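Local coordinates for protein glutamyl-tRNA synthetase (Methanothermobacter thermautotrophicus, PDB 3AII) that probably attaches glutamate to tRNA in two steps, activating it with ATP to glutamyl-AMP and then transferring it to the acceptor end, as a non-discriminating archaeal synthetase, at residues L397-F405 / P427-R438. Numbering follows the deposited sequence. Where two conformers were deposited one is given.
Sequences LEEEARRYF and PLHPDHPEIGNR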
loop_
_atom_site.group_PDB
_atom_site.type_symbol
_atom_site.label_atom_id
_atom_site.label_comp_id
_atom_site.label_asym_id
_atom_site.label_seq_id
_atom_site.Cartn_x
_atom_site.Cartn_y
_atom_site.Cartn_z
ATOM N N LEU A 397 -18.390 -0.440 5.476
ATOM C CA LEU A 397 -18.665 0.600 6.454
ATOM C C LEU A 397 -20.152 0.947 6.550
ATOM O O LEU A 397 -20.649 1.281 7.626
ATOM C CB LEU A 397 -17.855 1.862 6.147
ATOM C CG LEU A 397 -16.344 1.744 6.277
ATOM C CD1 LEU A 397 -15.693 3.123 6.100
ATOM C CD2 LEU A 397 -16.007 1.141 7.630
ATOM N N GLU A 398 -20.873 0.890 5.436
ATOM C CA GLU A 398 -22.248 1.380 5.470
ATOM C C GLU A 398 -23.134 0.491 6.330
ATOM O O GLU A 398 -24.236 0.887 6.693
ATOM C CB GLU A 398 -22.837 1.559 4.064
ATOM C CG GLU A 398 -23.174 0.272 3.365
ATOM C CD GLU A 398 -23.531 0.493 1.908
ATOM O OE1 GLU A 398 -23.552 1.667 1.469
ATOM O OE2 GLU A 398 -23.786 -0.509 1.206
ATOM N N GLU A 399 -22.645 -0.693 6.679
ATOM C CA GLU A 399 -23.452 -1.616 7.466
ATOM C C GLU A 399 -23.227 -1.485 8.964
ATOM O O GLU A 399 -23.959 -2.078 9.755
ATOM C CB GLU A 399 -23.213 -3.063 7.030
ATOM C CG GLU A 399 -23.757 -3.382 5.643
ATOM C CD GLU A 399 -25.226 -3.018 5.485
ATOM O OE1 GLU A 399 -25.662 -2.787 4.336
ATOM O OE2 GLU A 399 -25.947 -2.955 6.506
ATOM N N GLU A 400 -22.222 -0.715 9.367
ATOM C CA GLU A 400 -21.898 -0.663 10.787
ATOM C C GLU A 400 -21.441 0.689 11.318
ATOM O O GLU A 400 -21.478 0.912 12.526
ATOM C CB GLU A 400 -20.850 -1.720 11.131
ATOM C CG GLU A 400 -19.503 -1.498 10.462
ATOM C CD GLU A 400 -18.480 -2.547 10.865
ATOM O OE1 GLU A 400 -18.267 -3.504 10.089
ATOM O OE2 GLU A 400 -17.890 -2.414 11.958
ATOM N N ALA A 401 -21.003 1.585 10.439
ATOM C CA ALA A 401 -20.435 2.849 10.902
ATOM C C ALA A 401 -21.495 3.755 11.546
ATOM O O ALA A 401 -22.532 4.037 10.934
ATOM C CB ALA A 401 -19.748 3.584 9.743
ATOM N N ARG A 402 -21.220 4.237 12.758
ATOM C CA ARG A 402 -22.149 5.118 13.473
ATOM C C ARG A 402 -22.291 6.441 12.728
ATOM O O ARG A 402 -21.312 6.950 12.174
ATOM C CB ARG A 402 -21.654 5.384 14.903
ATOM C CG ARG A 402 -21.538 4.119 15.742
ATOM C CD ARG A 402 -20.769 4.369 17.044
ATOM N NE ARG A 402 -21.560 5.086 18.041
ATOM C CZ ARG A 402 -22.241 4.500 19.024
ATOM N NH1 ARG A 402 -22.935 5.235 19.882
ATOM N NH2 ARG A 402 -22.231 3.176 19.147
ATOM N N ARG A 403 -23.499 6.985 12.742
ATOM C CA ARG A 403 -23.809 8.203 11.995
ATOM C C ARG A 403 -23.844 9.448 12.872
ATOM O O ARG A 403 -24.469 9.455 13.934
ATOM C CB ARG A 403 -25.159 8.065 11.293
ATOM C CG ARG A 403 -25.204 6.976 10.226
ATOM C CD ARG A 403 -26.541 7.027 9.490
ATOM N NE ARG A 403 -27.673 7.134 10.400
ATOM C CZ ARG A 403 -28.933 7.280 9.994
ATOM N NH1 ARG A 403 -29.195 7.330 8.696
ATOM N NH2 ARG A 403 -29.923 7.382 10.867
ATOM N N TYR A 404 -23.196 10.515 12.396
ATOM C CA TYR A 404 -23.240 11.816 13.065
ATOM C C TYR A 404 -23.372 12.943 12.040
ATOM O O TYR A 404 -22.981 12.776 10.878
ATOM C CB TYR A 404 -21.961 12.034 13.882
ATOM C CG TYR A 404 -21.737 10.967 14.933
ATOM C CD1 TYR A 404 -22.299 11.090 16.199
ATOM C CD2 TYR A 404 -21.022 9.817 14.636
ATOM C CE1 TYR A 404 -22.115 10.101 17.161
ATOM C CE2 TYR A 404 -20.837 8.824 15.587
ATOM C CZ TYR A 404 -21.379 8.980 16.844
ATOM O OH TYR A 404 -21.195 7.974 17.773
ATOM N N PHE A 405 -23.877 14.093 12.489
ATOM C CA PHE A 405 -23.916 15.311 11.662
ATOM C C PHE A 405 -22.673 16.160 11.934
ATOM O O PHE A 405 -22.494 16.653 13.054
ATOM C CB PHE A 405 -25.154 16.159 11.987
ATOM C CG PHE A 405 -26.462 15.582 11.494
ATOM C CD1 PHE A 405 -26.498 14.706 10.416
ATOM C CD2 PHE A 405 -27.657 15.950 12.099
ATOM C CE1 PHE A 405 -27.719 14.181 9.963
ATOM C CE2 PHE A 405 -28.874 15.432 11.644
ATOM C CZ PHE A 405 -28.899 14.563 10.573
ATOM N N PRO A 427 -31.595 7.553 14.477
ATOM C CA PRO A 427 -30.723 6.419 14.789
ATOM C C PRO A 427 -29.245 6.661 14.534
ATOM O O PRO A 427 -28.830 7.279 13.539
ATOM C CB PRO A 427 -31.216 5.323 13.833
ATOM C CG PRO A 427 -32.666 5.674 13.628
ATOM C CD PRO A 427 -32.690 7.167 13.571
ATOM N N LEU A 428 -28.430 6.151 15.443
ATOM C CA LEU A 428 -27.008 6.056 15.172
ATOM C C LEU A 428 -26.721 5.140 13.982
ATOM O O LEU A 428 -25.778 5.370 13.238
ATOM C CB LEU A 428 -26.264 5.598 16.426
ATOM C CG LEU A 428 -26.099 6.773 17.401
ATOM C CD1 LEU A 428 -26.092 6.265 18.853
ATOM C CD2 LEU A 428 -24.792 7.509 17.109
ATOM N N HIS A 429 -27.526 4.097 13.812
ATOM C CA HIS A 429 -27.444 3.287 12.600
ATOM C C HIS A 429 -28.768 2.564 12.388
ATOM O O HIS A 429 -29.196 1.814 13.253
ATOM C CB HIS A 429 -26.311 2.266 12.677
ATOM C CG HIS A 429 -25.971 1.694 11.345
ATOM N ND1 HIS A 429 -26.832 0.869 10.656
ATOM C CD2 HIS A 429 -24.893 1.871 10.545
ATOM C CE1 HIS A 429 -26.288 0.540 9.498
ATOM N NE2 HIS A 429 -25.111 1.133 9.408
ATOM N N PRO A 430 -29.418 2.794 11.236
ATOM C CA PRO A 430 -30.769 2.255 11.016
ATOM C C PRO A 430 -30.854 0.726 11.118
ATOM O O PRO A 430 -31.931 0.205 11.423
ATOM C CB PRO A 430 -31.119 2.727 9.596
ATOM C CG PRO A 430 -29.811 3.125 8.973
ATOM C CD PRO A 430 -28.959 3.618 10.104
ATOM N N ASP A 431 -29.751 0.026 10.893
ATOM C CA ASP A 431 -29.754 -1.439 10.968
ATOM C C ASP A 431 -29.375 -1.980 12.342
ATOM O O ASP A 431 -29.399 -3.192 12.570
ATOM C CB ASP A 431 -28.816 -2.027 9.918
ATOM C CG ASP A 431 -29.228 -1.666 8.512
ATOM O OD1 ASP A 431 -30.442 -1.465 8.285
ATOM O OD2 ASP A 431 -28.336 -1.579 7.642
ATOM N N HIS A 432 -29.004 -1.090 13.254
ATOM C CA HIS A 432 -28.516 -1.513 14.563
ATOM C C HIS A 432 -29.208 -0.762 15.687
ATOM O O HIS A 432 -28.629 0.149 16.281
ATOM C CB HIS A 432 -27.012 -1.297 14.669
ATOM C CG HIS A 432 -26.212 -2.176 13.759
ATOM N ND1 HIS A 432 -25.798 -3.439 14.130
ATOM C CD2 HIS A 432 -25.743 -1.977 12.505
ATOM C CE1 HIS A 432 -25.110 -3.979 13.141
ATOM N NE2 HIS A 432 -25.061 -3.115 12.142
ATOM N N PRO A 433 -30.457 -1.129 15.974
ATOM C CA PRO A 433 -31.219 -0.470 17.036
ATOM C C PRO A 433 -30.544 -0.609 18.392
ATOM O O PRO A 433 -30.852 0.191 19.280
ATOM C CB PRO A 433 -32.564 -1.214 17.040
ATOM C CG PRO A 433 -32.620 -1.954 15.743
ATOM C CD PRO A 433 -31.211 -2.215 15.320
ATOM N N GLU A 434 -29.668 -1.606 18.555
ATOM C CA GLU A 434 -29.025 -1.830 19.844
ATOM C C GLU A 434 -28.249 -0.613 20.322
ATOM O O GLU A 434 -28.174 -0.372 21.519
ATOM C CB GLU A 434 -28.126 -3.080 19.843
ATOM C CG GLU A 434 -26.894 -2.955 18.959
ATOM C CD GLU A 434 -27.132 -3.435 17.537
ATOM O OE1 GLU A 434 -26.130 -3.748 16.846
ATOM O OE2 GLU A 434 -28.301 -3.518 17.111
ATOM N N ILE A 435 -27.688 0.172 19.401
ATOM C CA ILE A 435 -26.922 1.331 19.846
ATOM C C ILE A 435 -27.797 2.580 20.003
ATOM O O ILE A 435 -27.332 3.610 20.502
ATOM C CB ILE A 435 -25.680 1.596 18.951
ATOM C CG1 ILE A 435 -26.106 1.879 17.516
ATOM C CG2 ILE A 435 -24.694 0.404 19.023
ATOM C CD1 ILE A 435 -24.947 2.304 16.607
ATOM N N GLY A 436 -29.067 2.495 19.605
ATOM C CA GLY A 436 -30.007 3.551 19.940
ATOM C C GLY A 436 -29.995 4.787 19.061
ATOM O O GLY A 436 -29.430 4.780 17.956
ATOM N N ASN A 437 -30.635 5.840 19.557
ATOM C CA ASN A 437 -30.846 7.048 18.756
ATOM C C ASN A 437 -30.112 8.239 19.341
ATOM O O ASN A 437 -30.090 8.417 20.560
ATOM C CB ASN A 437 -32.329 7.392 18.693
ATOM C CG ASN A 437 -33.136 6.372 17.923
ATOM O OD1 ASN A 437 -32.595 5.602 17.151
ATOM N ND2 ASN A 437 -34.456 6.372 18.135
ATOM N N ARG A 438 -29.533 9.069 18.474
ATOM C CA ARG A 438 -29.115 10.402 18.914
ATOM C C ARG A 438 -30.341 11.259 19.201
ATOM O O ARG A 438 -31.383 11.106 18.561
ATOM C CB ARG A 438 -28.270 11.097 17.839
ATOM C CG ARG A 438 -27.054 10.338 17.368
ATOM C CD ARG A 438 -27.153 9.992 15.885
ATOM N NE ARG A 438 -27.042 11.199 15.054
ATOM C CZ ARG A 438 -27.227 11.204 13.741
ATOM N NH1 ARG A 438 -27.064 12.327 13.053
ATOM N NH2 ARG A 438 -27.583 10.089 13.119
HETATM O O HOH W 1 -24.973 4.331 21.798
#
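Pro427 O takes hydrogen bonds from Arg403 NH2 (2.9 Å, in the conformer given) and Arg438 NH2 (3.1 Å), which reach it from opposite faces of its carbonyl plane. Beside this junction Arg403 N donates to Leu428 O at 2.8 Å, joining the backbones where the two residues are nearest. In that same conformer Pro430 CD lies 3.6 Å above the Arg403 guanidinium, over its centre. Arg438 NH1 points onto the face of the Phe405 ring, 3.4 Å above its plane and over its centre, the guanidinium turned 80° from it: a cation-pi contact. Leu428 CD2 adds an apolar touch on Tyr404 CZ (3.7 Å). With CG anti to the backbone N (chi1 -164°), the buried His429 ring brings NE2 to Glu398 O (2.9 Å), a donor above the carbonyl plane, while ND1 accepts from Asp431 N within the type I turn 429-432. A phenylalanine at His429 would probably leave Glu398 O and Asp431 N without these ring partners and weaken the turn's attachment.

The outer side is looser. His432 NE2 still donates to Glu399 O (2.8 Å), and its ND1 to Glu434 OE1, but exposed Glu399 and Asp431 bring two acceptors together, and a water links Arg402 NH1 to Ile435 O. Glu517 and Glu532 pair with Arg438, and Glu522 with Arg402. The chemistry implies that connection 427-438 of the anticodon-binding region is held chiefly through main-chain carbonyls, with acidic residues probably offsetting the clustered arginine charge.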